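PDB 3QAY: endolysin from Clostridium phage phiCD27, which probably cleaves, as a zinc-dependent N-acetylmuramoyl-L-alanine amidase, the bond joining glycan and peptide in the cell wall of Clostridium difficile. Local coordinates for residues A[4-9]-A[33-38]; A[16-21]-A[26-31]; A[96-101]-A[110-115]; A[144-149]-A[164-169]. One frame throughout, in Å; residues are numbered along the deposited sequence.

Interaction 1: residues A[4-9]-A[33-38]; sequences ICITVG and SLAPVL
V8 and I6 of the strand reach A35 and L38 of the helix, and the side chains that meet are all apolar. The closest pair is V8 CG2 and A35 CB, 3.6 Å apart, a methyl against a methyl. I6 uses both of its branches: CG2 lies 4.1 Å from A35 CB, while CD1, at the end of the longer arm, packs on L38 CG at 3.7 Å. The same CD1 also rests 3.8 Å from A35 O, so the isoleucine fills the space alongside the helix backbone as well as beside its side chains.

The torsions explain this division of labour. With chi1 of I6 at -60°, CG2 stands opposite the backbone N and CG1 opposite the carbonyl carbon, and an extended chi2 carries CD1 on to the leucine. Alanine suits position 35 because its single methyl lets the helix settle on two branched residues of the sheet, the CA atoms of I6 and A35 being 6.8 Å apart. L38, one turn later, supplies the bulk that the longer arm of I6 meets.

Strand and helix run almost antiparallel, at 170°, with 8.9 Å between their short axes. This is the first half of a beta-alpha-beta crossover: strand 3-8, helix 27-44, strand 48-52. A35 also touches V51 and I6 touches V49, both on the returning strand, whereas L84 of strand 80-87 lies against I6 and L38. Helix 152-175 packs alongside, where L34 touches I166 and L38 touches V171.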
loop_
_atom_site.group_PDB
_atom_site.type_symbol
_atom_site.label_atom_id
_atom_site.label_comp_id
_atom_site.label_asym_id
_atom_site.label_seq_id
_atom_site.Cartn_x
_atom_site.Cartn_y
_atom_site.Cartn_z
ATOM N N ILE A 4 3.540 -3.037 -12.866
ATOM C CA ILE A 4 3.388 -2.504 -11.521
ATOM C C ILE A 4 3.745 -3.558 -10.487
ATOM O O ILE A 4 3.391 -4.730 -10.626
ATOM C CB ILE A 4 1.938 -2.011 -11.266
ATOM C CG1 ILE A 4 1.514 -0.992 -12.321
ATOM C CG2 ILE A 4 1.812 -1.383 -9.887
ATOM C CD1 ILE A 4 0.088 -0.480 -12.145
ATOM N N CYS A 5 4.459 -3.138 -9.450
ATOM C CA CYS A 5 4.788 -4.030 -8.346
ATOM C C CYS A 5 3.998 -3.586 -7.137
ATOM O O CYS A 5 3.997 -2.401 -6.811
ATOM C CB CYS A 5 6.274 -3.969 -8.021
ATOM S SG CYS A 5 6.786 -5.082 -6.673
ATOM N N ILE A 6 3.311 -4.529 -6.493
ATOM C CA ILE A 6 2.624 -4.261 -5.237
ATOM C C ILE A 6 3.299 -5.083 -4.150
ATOM O O ILE A 6 3.302 -6.315 -4.215
ATOM C CB ILE A 6 1.125 -4.643 -5.281
ATOM C CG1 ILE A 6 0.390 -3.864 -6.366
ATOM C CG2 ILE A 6 0.456 -4.365 -3.930
ATOM C CD1 ILE A 6 -1.042 -4.350 -6.589
ATOM N N THR A 7 3.901 -4.406 -3.176
ATOM C CA THR A 7 4.411 -5.084 -1.999
ATOM C C THR A 7 3.418 -4.925 -0.854
ATOM O O THR A 7 2.773 -3.888 -0.727
ATOM C CB THR A 7 5.782 -4.552 -1.564
ATOM O OG1 THR A 7 5.698 -3.156 -1.284
ATOM C CG2 THR A 7 6.820 -4.787 -2.646
ATOM N N VAL A 8 3.278 -5.974 -0.045
ATOM C CA VAL A 8 2.521 -5.896 1.193
ATOM C C VAL A 8 3.500 -5.586 2.317
ATOM O O VAL A 8 4.495 -6.291 2.498
ATOM C CB VAL A 8 1.772 -7.208 1.484
ATOM C CG1 VAL A 8 1.235 -7.232 2.908
ATOM C CG2 VAL A 8 0.645 -7.405 0.459
ATOM N N GLY A 9 3.221 -4.515 3.053
ATOM C CA GLY A 9 4.049 -4.117 4.170
ATOM C C GLY A 9 4.012 -5.121 5.305
ATOM O O GLY A 9 3.004 -5.799 5.520
ATOM N N SER A 33 -4.963 -9.376 1.954
ATOM C CA SER A 33 -6.239 -9.567 1.253
ATOM C C SER A 33 -6.479 -8.543 0.143
ATOM O O SER A 33 -6.960 -8.900 -0.921
ATOM C CB SER A 33 -7.413 -9.533 2.242
ATOM O OG SER A 33 -7.432 -10.702 3.037
ATOM N N LEU A 34 -6.158 -7.278 0.401
ATOM C CA LEU A 34 -6.324 -6.204 -0.594
ATOM C C LEU A 34 -5.414 -6.339 -1.828
ATOM O O LEU A 34 -5.836 -6.071 -2.952
ATOM C CB LEU A 34 -6.054 -4.846 0.059
ATOM C CG LEU A 34 -6.156 -3.616 -0.858
ATOM C CD1 LEU A 34 -7.546 -3.531 -1.462
ATOM C CD2 LEU A 34 -5.807 -2.343 -0.080
ATOM N N ALA A 35 -4.161 -6.723 -1.603
ATOM C CA ALA A 35 -3.139 -6.720 -2.661
ATOM C C ALA A 35 -3.582 -7.406 -3.966
ATOM O O ALA A 35 -3.466 -6.809 -5.032
ATOM C CB ALA A 35 -1.825 -7.328 -2.145
ATOM N N PRO A 36 -4.089 -8.655 -3.886
ATOM C CA PRO A 36 -4.560 -9.357 -5.089
ATOM C C PRO A 36 -5.792 -8.734 -5.748
ATOM O O PRO A 36 -5.931 -8.802 -6.963
ATOM C CB PRO A 36 -4.875 -10.763 -4.581
ATOM C CG PRO A 36 -5.017 -10.636 -3.128
ATOM C CD PRO A 36 -4.121 -9.534 -2.706
ATOM N N VAL A 37 -6.668 -8.124 -4.958
ATOM C CA VAL A 37 -7.812 -7.391 -5.504
ATOM C C VAL A 37 -7.330 -6.131 -6.243
ATOM O O VAL A 37 -7.818 -5.815 -7.341
ATOM C CB VAL A 37 -8.809 -7.013 -4.398
ATOM C CG1 VAL A 37 -9.952 -6.159 -4.959
ATOM C CG2 VAL A 37 -9.357 -8.271 -3.725
ATOM N N LEU A 38 -6.369 -5.425 -5.647
ATOM C CA LEU A 38 -5.770 -4.237 -6.273
ATOM C C LEU A 38 -5.086 -4.591 -7.594
ATOM O O LEU A 38 -5.248 -3.886 -8.585
ATOM C CB LEU A 38 -4.758 -3.572 -5.328
ATOM C CG LEU A 38 -4.059 -2.291 -5.799
ATOM C CD1 LEU A 38 -5.081 -1.218 -6.195
ATOM C CD2 LEU A 38 -3.102 -1.749 -4.739
#

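Interaction 2: residues A[16-21]-A[26-31]; sequences GACTSA and NEYQYN. With ZN (zinc ion), chain E.
C18 SG approaches the Y28 ring obliquely, 5.0 Å from its centroid and 49° off the ring normal, a sulfur-aromatic contact that is neither squarely over the face nor at the edge. Its closest touch in Y28 is with CB, at 3.6 Å. In the plane of the ring, the amide NE2 of Q29 sits at an edge, and the phenol OH is engaged by E56. A second flat group is the E27 carboxylate. Its OE1 accepts A21 N at 2.8 Å on the anti side, 24° out of the carboxylate plane, while OE2 binds the zinc ion at 2.1 Å.

Around these groups, the loop ties itself to the start of helix 27-44. E27 N donates to A21 O at 3.1 Å, and Y28 N to S20 OG at 3.0 Å; S20 OG in turn donates to A21 O. That carbonyl therefore takes two donors, which reach it from opposite faces of its plane. A serine suits this place because one small hydroxyl can both accept and donate, whereas the extended glutamate, CG opposite its backbone N (chi1 167°), is long enough to reach the metal.

H10 and H85 complete the protein ligands, and a water lies 2.4 Å from the zinc. With A21 N at one oxygen and the metal and L86 N at the other, the carboxylate is held at both ends, which would limit its rotation and fix OE2 toward the metal.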
loop_
_atom_site.group_PDB
_atom_site.type_symbol
_atom_site.label_atom_id
_atom_site.label_comp_id
_atom_site.label_asym_id
_atom_site.label_seq_id
_atom_site.Cartn_x
_atom_site.Cartn_y
_atom_site.Cartn_z
ATOM N N GLY A 16 6.052 -16.139 15.048
ATOM C CA GLY A 16 4.620 -15.930 14.905
ATOM C C GLY A 16 4.228 -14.482 15.151
ATOM O O GLY A 16 3.063 -14.115 14.978
ATOM N N ALA A 17 5.193 -13.655 15.553
ATOM C CA ALA A 17 4.929 -12.240 15.786
ATOM C C ALA A 17 4.675 -11.557 14.454
ATOM O O ALA A 17 5.418 -11.763 13.490
ATOM C CB ALA A 17 6.097 -11.580 16.502
ATOM N N CYS A 18 3.621 -10.748 14.396
ATOM C CA CYS A 18 3.333 -9.951 13.207
ATOM C C CYS A 18 3.911 -8.549 13.387
ATOM O O CYS A 18 3.681 -7.907 14.407
ATOM C CB CYS A 18 1.834 -9.864 12.969
ATOM S SG CYS A 18 1.425 -9.056 11.423
ATOM N N THR A 19 4.647 -8.070 12.390
ATOM C CA THR A 19 5.394 -6.823 12.540
ATOM C C THR A 19 4.556 -5.579 12.206
ATOM O O THR A 19 5.035 -4.447 12.342
ATOM C CB THR A 19 6.663 -6.845 11.682
ATOM O OG1 THR A 19 6.312 -6.929 10.292
ATOM C CG2 THR A 19 7.540 -8.036 12.072
ATOM N N SER A 20 3.306 -5.790 11.793
ATOM C CA SER A 20 2.433 -4.690 11.390
ATOM C C SER A 20 1.713 -4.076 12.584
ATOM O O SER A 20 1.710 -4.640 13.681
ATOM C CB SER A 20 1.404 -5.178 10.358
ATOM O OG SER A 20 0.320 -5.868 10.955
ATOM N N ALA A 21 1.090 -2.919 12.361
ATOM C CA ALA A 21 0.147 -2.376 13.334
ATOM C C ALA A 21 -1.048 -3.323 13.461
ATOM O O ALA A 21 -1.355 -4.081 12.533
ATOM C CB ALA A 21 -0.314 -0.988 12.932
ATOM N N ASN A 26 -6.122 -6.323 11.676
ATOM C CA ASN A 26 -4.680 -6.466 11.547
ATOM C C ASN A 26 -4.240 -5.878 10.215
ATOM O O ASN A 26 -4.823 -6.184 9.174
ATOM C CB ASN A 26 -4.246 -7.929 11.665
ATOM C CG ASN A 26 -2.741 -8.077 11.754
ATOM O OD1 ASN A 26 -2.144 -7.965 12.838
ATOM N ND2 ASN A 26 -2.115 -8.333 10.619
ATOM N N GLU A 27 -3.222 -5.027 10.257
ATOM C CA GLU A 27 -2.737 -4.336 9.066
ATOM C C GLU A 27 -2.234 -5.322 8.016
ATOM O O GLU A 27 -2.662 -5.274 6.865
ATOM C CB GLU A 27 -1.629 -3.352 9.443
ATOM C CG GLU A 27 -0.845 -2.814 8.268
ATOM C CD GLU A 27 0.253 -1.858 8.670
ATOM O OE1 GLU A 27 0.530 -1.707 9.882
ATOM O OE2 GLU A 27 0.854 -1.263 7.757
ATOM N N TYR A 28 -1.327 -6.209 8.418
ATOM C CA TYR A 28 -0.740 -7.178 7.488
ATOM C C TYR A 28 -1.804 -8.029 6.802
ATOM O O TYR A 28 -1.792 -8.168 5.576
ATOM C CB TYR A 28 0.270 -8.071 8.207
ATOM C CG TYR A 28 0.774 -9.232 7.380
ATOM C CD1 TYR A 28 1.799 -9.063 6.453
ATOM C CD2 TYR A 28 0.233 -10.504 7.535
ATOM C CE1 TYR A 28 2.272 -10.137 5.699
ATOM C CE2 TYR A 28 0.690 -11.575 6.782
ATOM C CZ TYR A 28 1.708 -11.389 5.870
ATOM O OH TYR A 28 2.162 -12.458 5.128
ATOM N N GLN A 29 -2.723 -8.582 7.594
ATOM C CA GLN A 29 -3.779 -9.451 7.076
ATOM C C GLN A 29 -4.690 -8.696 6.104
ATOM O O GLN A 29 -5.000 -9.219 5.034
ATOM C CB GLN A 29 -4.616 -10.066 8.208
ATOM C CG GLN A 29 -3.851 -11.026 9.143
ATOM C CD GLN A 29 -3.340 -12.293 8.450
ATOM O OE1 GLN A 29 -3.888 -12.733 7.433
ATOM N NE2 GLN A 29 -2.280 -12.877 8.999
ATOM N N TYR A 30 -5.115 -7.480 6.463
ATOM C CA TYR A 30 -5.957 -6.682 5.553
ATOM C C TYR A 30 -5.266 -6.493 4.205
ATOM O O TYR A 30 -5.842 -6.777 3.154
ATOM C CB TYR A 30 -6.320 -5.307 6.136
ATOM C CG TYR A 30 -7.232 -4.531 5.199
ATOM C CD1 TYR A 30 -8.598 -4.763 5.191
ATOM C CD2 TYR A 30 -6.718 -3.614 4.287
ATOM C CE1 TYR A 30 -9.440 -4.083 4.328
ATOM C CE2 TYR A 30 -7.550 -2.928 3.409
ATOM C CZ TYR A 30 -8.908 -3.167 3.437
ATOM O OH TYR A 30 -9.744 -2.500 2.574
ATOM N N ASN A 31 -4.020 -6.032 4.245
ATOM C CA ASN A 31 -3.275 -5.743 3.022
ATOM C C ASN A 31 -2.880 -6.993 2.229
ATOM O O ASN A 31 -2.786 -6.945 1.005
ATOM C CB ASN A 31 -2.057 -4.860 3.338
ATOM C CG ASN A 31 -2.454 -3.432 3.717
ATOM O OD1 ASN A 31 -1.930 -2.859 4.678
ATOM N ND2 ASN A 31 -3.381 -2.857 2.969
HETATM ZN ZN ZN E . 2.711 -0.364 8.049
HETATM O O HOH W 1 4.882 0.567 8.607
#

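Interaction 3: residues A[96-101]-A[110-115]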
loop_
_atom_site.group_PDB
_atom_site.type_symbol
_atom_site.label_atom_id
_atom_site.label_comp_id
_atom_site.label_asym_id
_atom_site.label_seq_id
_atom_site.Cartn_x
_atom_site.Cartn_y
_atom_site.Cartn_z
ATOM N N SER A 96 -6.645 8.869 5.061
ATOM C CA SER A 96 -5.723 8.300 4.099
ATOM C C SER A 96 -4.542 9.228 3.891
ATOM O O SER A 96 -4.656 10.442 4.042
ATOM C CB SER A 96 -6.429 8.076 2.766
ATOM O OG SER A 96 -7.583 7.292 2.946
ATOM N N GLU A 97 -3.427 8.636 3.491
ATOM C CA GLU A 97 -2.157 9.316 3.409
ATOM C C GLU A 97 -1.256 8.504 2.476
ATOM O O GLU A 97 -1.274 7.279 2.528
ATOM C CB GLU A 97 -1.620 9.353 4.827
ATOM C CG GLU A 97 -0.249 9.830 5.044
ATOM C CD GLU A 97 0.014 9.953 6.524
ATOM O OE1 GLU A 97 0.806 9.157 7.069
ATOM O OE2 GLU A 97 -0.626 10.820 7.147
ATOM N N VAL A 98 -0.499 9.174 1.609
ATOM C CA VAL A 98 0.410 8.477 0.696
ATOM C C VAL A 98 1.818 9.084 0.782
ATOM O O VAL A 98 1.992 10.295 0.607
ATOM C CB VAL A 98 -0.108 8.509 -0.767
ATOM C CG1 VAL A 98 0.894 7.859 -1.717
ATOM C CG2 VAL A 98 -1.481 7.833 -0.874
ATOM N N LEU A 99 2.811 8.236 1.055
ATOM C CA LEU A 99 4.199 8.686 1.179
ATOM C C LEU A 99 4.930 8.491 -0.142
ATOM O O LEU A 99 4.732 7.482 -0.828
ATOM C CB LEU A 99 4.911 7.942 2.314
ATOM C CG LEU A 99 4.137 7.882 3.637
ATOM C CD1 LEU A 99 4.974 7.240 4.748
ATOM C CD2 LEU A 99 3.673 9.270 4.056
ATOM N N TYR A 100 5.753 9.469 -0.510
ATOM C CA TYR A 100 6.441 9.456 -1.796
ATOM C C TYR A 100 7.873 9.977 -1.650
ATOM O O TYR A 100 8.248 10.526 -0.602
ATOM C CB TYR A 100 5.669 10.286 -2.826
ATOM C CG TYR A 100 5.686 11.763 -2.522
ATOM C CD1 TYR A 100 6.694 12.581 -3.016
ATOM C CD2 TYR A 100 4.703 12.342 -1.724
ATOM C CE1 TYR A 100 6.722 13.937 -2.731
ATOM C CE2 TYR A 100 4.720 13.702 -1.438
ATOM C CZ TYR A 100 5.734 14.492 -1.950
ATOM O OH TYR A 100 5.768 15.834 -1.664
ATOM N N TYR A 101 8.652 9.797 -2.716
ATOM C CA TYR A 101 10.093 10.094 -2.712
ATOM C C TYR A 101 10.502 11.174 -3.703
ATOM O O TYR A 101 11.474 11.876 -3.468
ATOM C CB TYR A 101 10.883 8.818 -3.017
ATOM C CG TYR A 101 12.382 8.959 -2.839
ATOM C CD1 TYR A 101 12.944 8.954 -1.580
ATOM C CD2 TYR A 101 13.224 9.108 -3.932
ATOM C CE1 TYR A 101 14.308 9.088 -1.394
ATOM C CE2 TYR A 101 14.596 9.246 -3.768
ATOM C CZ TYR A 101 15.131 9.234 -2.485
ATOM O OH TYR A 101 16.482 9.357 -2.288
ATOM N N THR A 110 -0.771 12.377 -4.849
ATOM C CA THR A 110 -1.839 13.380 -4.736
ATOM C C THR A 110 -3.165 12.866 -5.296
ATOM O O THR A 110 -4.220 13.047 -4.689
ATOM C CB THR A 110 -1.444 14.686 -5.462
ATOM O OG1 THR A 110 -0.227 15.198 -4.895
ATOM C CG2 THR A 110 -2.541 15.737 -5.333
ATOM N N ARG A 111 -3.103 12.206 -6.446
ATOM C CA ARG A 111 -4.301 11.667 -7.070
ATOM C C ARG A 111 -4.896 10.519 -6.249
ATOM O O ARG A 111 -6.106 10.464 -6.059
ATOM C CB ARG A 111 -4.013 11.226 -8.506
ATOM C CG ARG A 111 -3.673 12.381 -9.451
ATOM C CD ARG A 111 -3.740 11.945 -10.916
ATOM N NE ARG A 111 -2.920 10.754 -11.172
ATOM C CZ ARG A 111 -1.689 10.754 -11.688
ATOM N NH1 ARG A 111 -1.084 11.888 -12.040
ATOM N NH2 ARG A 111 -1.058 9.598 -11.867
ATOM N N ILE A 112 -4.051 9.621 -5.749
ATOM C CA ILE A 112 -4.512 8.553 -4.856
ATOM C C ILE A 112 -5.202 9.152 -3.630
ATOM O O ILE A 112 -6.305 8.745 -3.258
ATOM C CB ILE A 112 -3.358 7.657 -4.385
ATOM C CG1 ILE A 112 -2.793 6.841 -5.547
ATOM C CG2 ILE A 112 -3.832 6.718 -3.286
ATOM C CD1 ILE A 112 -1.451 6.241 -5.260
ATOM N N CYS A 113 -4.546 10.132 -3.016
ATOM C CA CYS A 113 -5.092 10.822 -1.854
ATOM C C CYS A 113 -6.447 11.472 -2.124
ATOM O O CYS A 113 -7.361 11.360 -1.308
ATOM C CB CYS A 113 -4.103 11.869 -1.353
ATOM S SG CYS A 113 -2.826 11.152 -0.326
ATOM N N ASP A 114 -6.572 12.145 -3.266
ATOM C CA ASP A 114 -7.840 12.773 -3.630
ATOM C C ASP A 114 -8.946 11.739 -3.800
ATOM O O ASP A 114 -10.075 11.966 -3.363
ATOM C CB ASP A 114 -7.699 13.613 -4.901
ATOM C CG ASP A 114 -7.066 14.963 -4.645
ATOM O OD1 ASP A 114 -7.081 15.434 -3.489
ATOM O OD2 ASP A 114 -6.557 15.564 -5.612
ATOM N N LYS A 115 -8.619 10.608 -4.427
ATOM C CA LYS A 115 -9.601 9.543 -4.636
ATOM C C LYS A 115 -10.039 8.900 -3.323
ATOM O O LYS A 115 -11.229 8.823 -3.032
ATOM C CB LYS A 115 -9.064 8.495 -5.624
ATOM C CG LYS A 115 -9.192 8.925 -7.082
ATOM C CD LYS A 115 -10.655 9.011 -7.505
ATOM C CE LYS A 115 -10.814 9.547 -8.907
ATOM N NZ LYS A 115 -12.221 9.434 -9.373
#
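V98 meets I112 through its CG2 methyl, which also touches C113, and its torsion decides which methyl does so. With chi1 at 176°, CG1 takes the place opposite the backbone N, and CG2 is left beside that nitrogen, facing the helix. I112 has chi1 at -68°, which sets its CG2 opposite its own N and leaves the longer CG1 arm to run elsewhere. C113 places SG beside its backbone N, from where the sulfur leans over to the strand.

The two branched side chains cross at about a right angle, with V98 CG2 and I112 CG2 3.5 Å apart. C113 SG comes in next to them, 3.6 Å from V98 CG2 and likewise 3.6 Å from V98 N, so it covers both the side chain and the backbone of the strand. C113 SG also lies 4.2 Å from E97 C. Cysteine is fitting here: its short side chain ends in a large, only weakly polar sulfur, which can lie against a peptide group where the helix and strand are close. Beta-branched valine and isoleucine present broad, stiff surfaces to each other.

The axes approach to 7.8 Å and run nearly antiparallel, as expected within the beta-alpha-beta unit of strand 96-100, helix 103-116 and strand 122-127. E97 points away from this helix, and its carboxylate forms salt bridges with K126 and R123. On the face of the sheet toward helix 103-116, V98 also touches V142 and I144, the latter shared with I112, while C113 reaches N122; K115, further along the helix, is salt-bridged to E172 of helix 152-175.

Interaction 4: residues A[144-149]-A[164-169]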
loop_
_atom_site.group_PDB
_atom_site.type_symbol
_atom_site.label_atom_id
_atom_site.label_comp_id
_atom_site.label_asym_id
_atom_site.label_seq_id
_atom_site.Cartn_x
_atom_site.Cartn_y
_atom_site.Cartn_z
ATOM N N ILE A 144 1.284 3.538 0.374
ATOM C CA ILE A 144 -0.096 3.919 0.654
ATOM C C ILE A 144 -0.507 3.478 2.056
ATOM O O ILE A 144 -0.433 2.286 2.403
ATOM C CB ILE A 144 -1.085 3.343 -0.384
ATOM C CG1 ILE A 144 -0.639 3.695 -1.805
ATOM C CG2 ILE A 144 -2.492 3.888 -0.129
ATOM C CD1 ILE A 144 -1.509 3.076 -2.897
ATOM N N GLU A 145 -0.910 4.463 2.862
ATOM C CA GLU A 145 -1.545 4.221 4.146
ATOM C C GLU A 145 -3.042 4.475 3.938
ATOM O O GLU A 145 -3.520 5.601 4.115
ATOM C CB GLU A 145 -0.970 5.166 5.209
ATOM C CG GLU A 145 0.553 5.060 5.380
ATOM C CD GLU A 145 0.982 4.335 6.649
ATOM O OE1 GLU A 145 0.130 4.062 7.516
ATOM O OE2 GLU A 145 2.189 4.058 6.787
ATOM N N SER A 146 -3.763 3.421 3.556
ATOM C CA SER A 146 -5.149 3.537 3.061
ATOM C C SER A 146 -6.127 4.119 4.075
ATOM O O SER A 146 -6.976 4.945 3.722
ATOM C CB SER A 146 -5.669 2.169 2.600
ATOM O OG SER A 146 -4.999 1.720 1.434
ATOM N N PHE A 147 -6.023 3.651 5.315
ATOM C CA PHE A 147 -6.840 4.124 6.433
ATOM C C PHE A 147 -6.223 3.617 7.742
ATOM O O PHE A 147 -5.237 2.875 7.703
ATOM C CB PHE A 147 -8.299 3.656 6.302
ATOM C CG PHE A 147 -8.466 2.157 6.239
ATOM C CD1 PHE A 147 -8.559 1.401 7.406
ATOM C CD2 PHE A 147 -8.536 1.502 5.018
ATOM C CE1 PHE A 147 -8.703 0.021 7.349
ATOM C CE2 PHE A 147 -8.685 0.128 4.954
ATOM C CZ PHE A 147 -8.767 -0.613 6.117
ATOM N N PHE A 148 -6.787 4.015 8.884
ATOM C CA PHE A 148 -6.251 3.613 10.192
ATOM C C PHE A 148 -6.813 2.270 10.654
ATOM O O PHE A 148 -8.024 2.093 10.770
ATOM C CB PHE A 148 -6.502 4.696 11.248
ATOM C CG PHE A 148 -5.526 5.844 11.185
ATOM C CD1 PHE A 148 -4.623 6.072 12.216
ATOM C CD2 PHE A 148 -5.495 6.682 10.079
ATOM C CE1 PHE A 148 -3.720 7.131 12.157
ATOM C CE2 PHE A 148 -4.586 7.740 10.007
ATOM C CZ PHE A 148 -3.701 7.963 11.050
ATOM N N CYS A 149 -5.928 1.320 10.930
ATOM C CA CYS A 149 -6.352 -0.003 11.387
ATOM C C CYS A 149 -6.836 -0.005 12.845
ATOM O O CYS A 149 -7.372 -1.010 13.314
ATOM C CB CYS A 149 -5.223 -1.015 11.208
ATOM S SG CYS A 149 -3.936 -0.886 12.454
ATOM N N GLU A 164 -12.604 -4.170 -3.369
ATOM C CA GLU A 164 -12.808 -3.652 -4.726
ATOM C C GLU A 164 -13.029 -2.148 -4.730
ATOM O O GLU A 164 -12.539 -1.442 -5.615
ATOM C CB GLU A 164 -14.018 -4.353 -5.332
ATOM C CG GLU A 164 -14.479 -3.892 -6.692
ATOM C CD GLU A 164 -15.645 -4.732 -7.156
ATOM O OE1 GLU A 164 -16.804 -4.268 -7.069
ATOM O OE2 GLU A 164 -15.395 -5.884 -7.549
ATOM N N GLY A 165 -13.784 -1.665 -3.746
ATOM C CA GLY A 165 -14.026 -0.234 -3.580
ATOM C C GLY A 165 -12.767 0.551 -3.260
ATOM O O GLY A 165 -12.561 1.636 -3.796
ATOM N N ILE A 166 -11.940 0.019 -2.363
ATOM C CA ILE A 166 -10.646 0.629 -2.043
ATOM C C ILE A 166 -9.715 0.559 -3.252
ATOM O O ILE A 166 -9.074 1.547 -3.608
ATOM C CB ILE A 166 -9.964 -0.082 -0.848
ATOM C CG1 ILE A 166 -10.706 0.226 0.449
ATOM C CG2 ILE A 166 -8.484 0.343 -0.728
ATOM C CD1 ILE A 166 -10.258 1.499 1.132
ATOM N N ALA A 167 -9.647 -0.619 -3.869
ATOM C CA ALA A 167 -8.814 -0.842 -5.050
ATOM C C ALA A 167 -9.152 0.138 -6.174
ATOM O O ALA A 167 -8.261 0.763 -6.750
ATOM C CB ALA A 167 -8.963 -2.280 -5.540
ATOM N N LYS A 168 -10.439 0.282 -6.466
ATOM C CA LYS A 168 -10.875 1.151 -7.558
ATOM C C LYS A 168 -10.393 2.585 -7.360
ATOM O O LYS A 168 -9.977 3.233 -8.318
ATOM C CB LYS A 168 -12.397 1.113 -7.709
ATOM C CG LYS A 168 -12.939 1.854 -8.937
ATOM C CD LYS A 168 -14.463 1.686 -9.062
ATOM C CE LYS A 168 -15.031 2.466 -10.261
ATOM N NZ LYS A 168 -16.376 3.063 -9.966
ATOM N N LEU A 169 -10.436 3.072 -6.119
ATOM C CA LEU A 169 -10.021 4.450 -5.821
ATOM C C LEU A 169 -8.516 4.631 -6.026
ATOM O O LEU A 169 -8.071 5.633 -6.592
ATOM C CB LEU A 169 -10.424 4.845 -4.396
ATOM C CG LEU A 169 -11.927 5.028 -4.143
ATOM C CD1 LEU A 169 -12.202 5.329 -2.667
ATOM C CD2 LEU A 169 -12.484 6.137 -5.027
#
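F147 turns the CD2 side of its ring toward I166, whose terminal methyl CD1 lies 4.3 Å from F147 CD2 and approaches obliquely, neither squarely over the ring nor at its rim. The second arm of the isoleucine faces the serine before it: I166 CG2 lies 4.3 Å from S146 OG. I166 thus divides itself between two consecutive residues of the chain, and its branching suits the task. Its chi2 of -87° bends CD1 away from the extended form. Both approaches are loose, and the area buried is small.

That two neighbouring residues of a strand can face one helix reflects an irregularity. Strand 140-148 is broken here: S146 has helical backbone angles and the chain turns a corner at F147. The strand belongs to the central mixed sheet of the amidase alpha/beta fold, and helix 152-175, which follows it, packs back against it.

Around the pair, the apolar setting is completed from other elements. The ring of F147 meets that of Y30 edge-to-face and lies on L86 and A158, while I166 is also covered by Y30 and L34 of helix 27-44 and by F120. The carbonyl of S146 probably accepts a hydrogen bond from the hydroxyl of S96 in the adjacent strand.

In the fold
Interactions 1, 3 and 4 each join a strand of the one mixed sheet to a helix. Interaction 2 is the exception, fixing a loop to the start of helix 27-44, the helix it shares with interaction 1. It falls between the two segments of interaction 1 along the chain; interactions 3 and 4 follow in turn. Centres lie 14 Å apart for interactions 1 and 2, and 11 Å apart for interactions 3 and 4, whose strands are neighbours in the sheet. Interaction 4 also touches interactions 1 and 2 through helix 27-44 and, for interaction 2, through A21 of the loop against C149. Interactions 2 and 3, 22 Å apart on opposite sides of the chain's centre, do not touch; interaction 4 touches both.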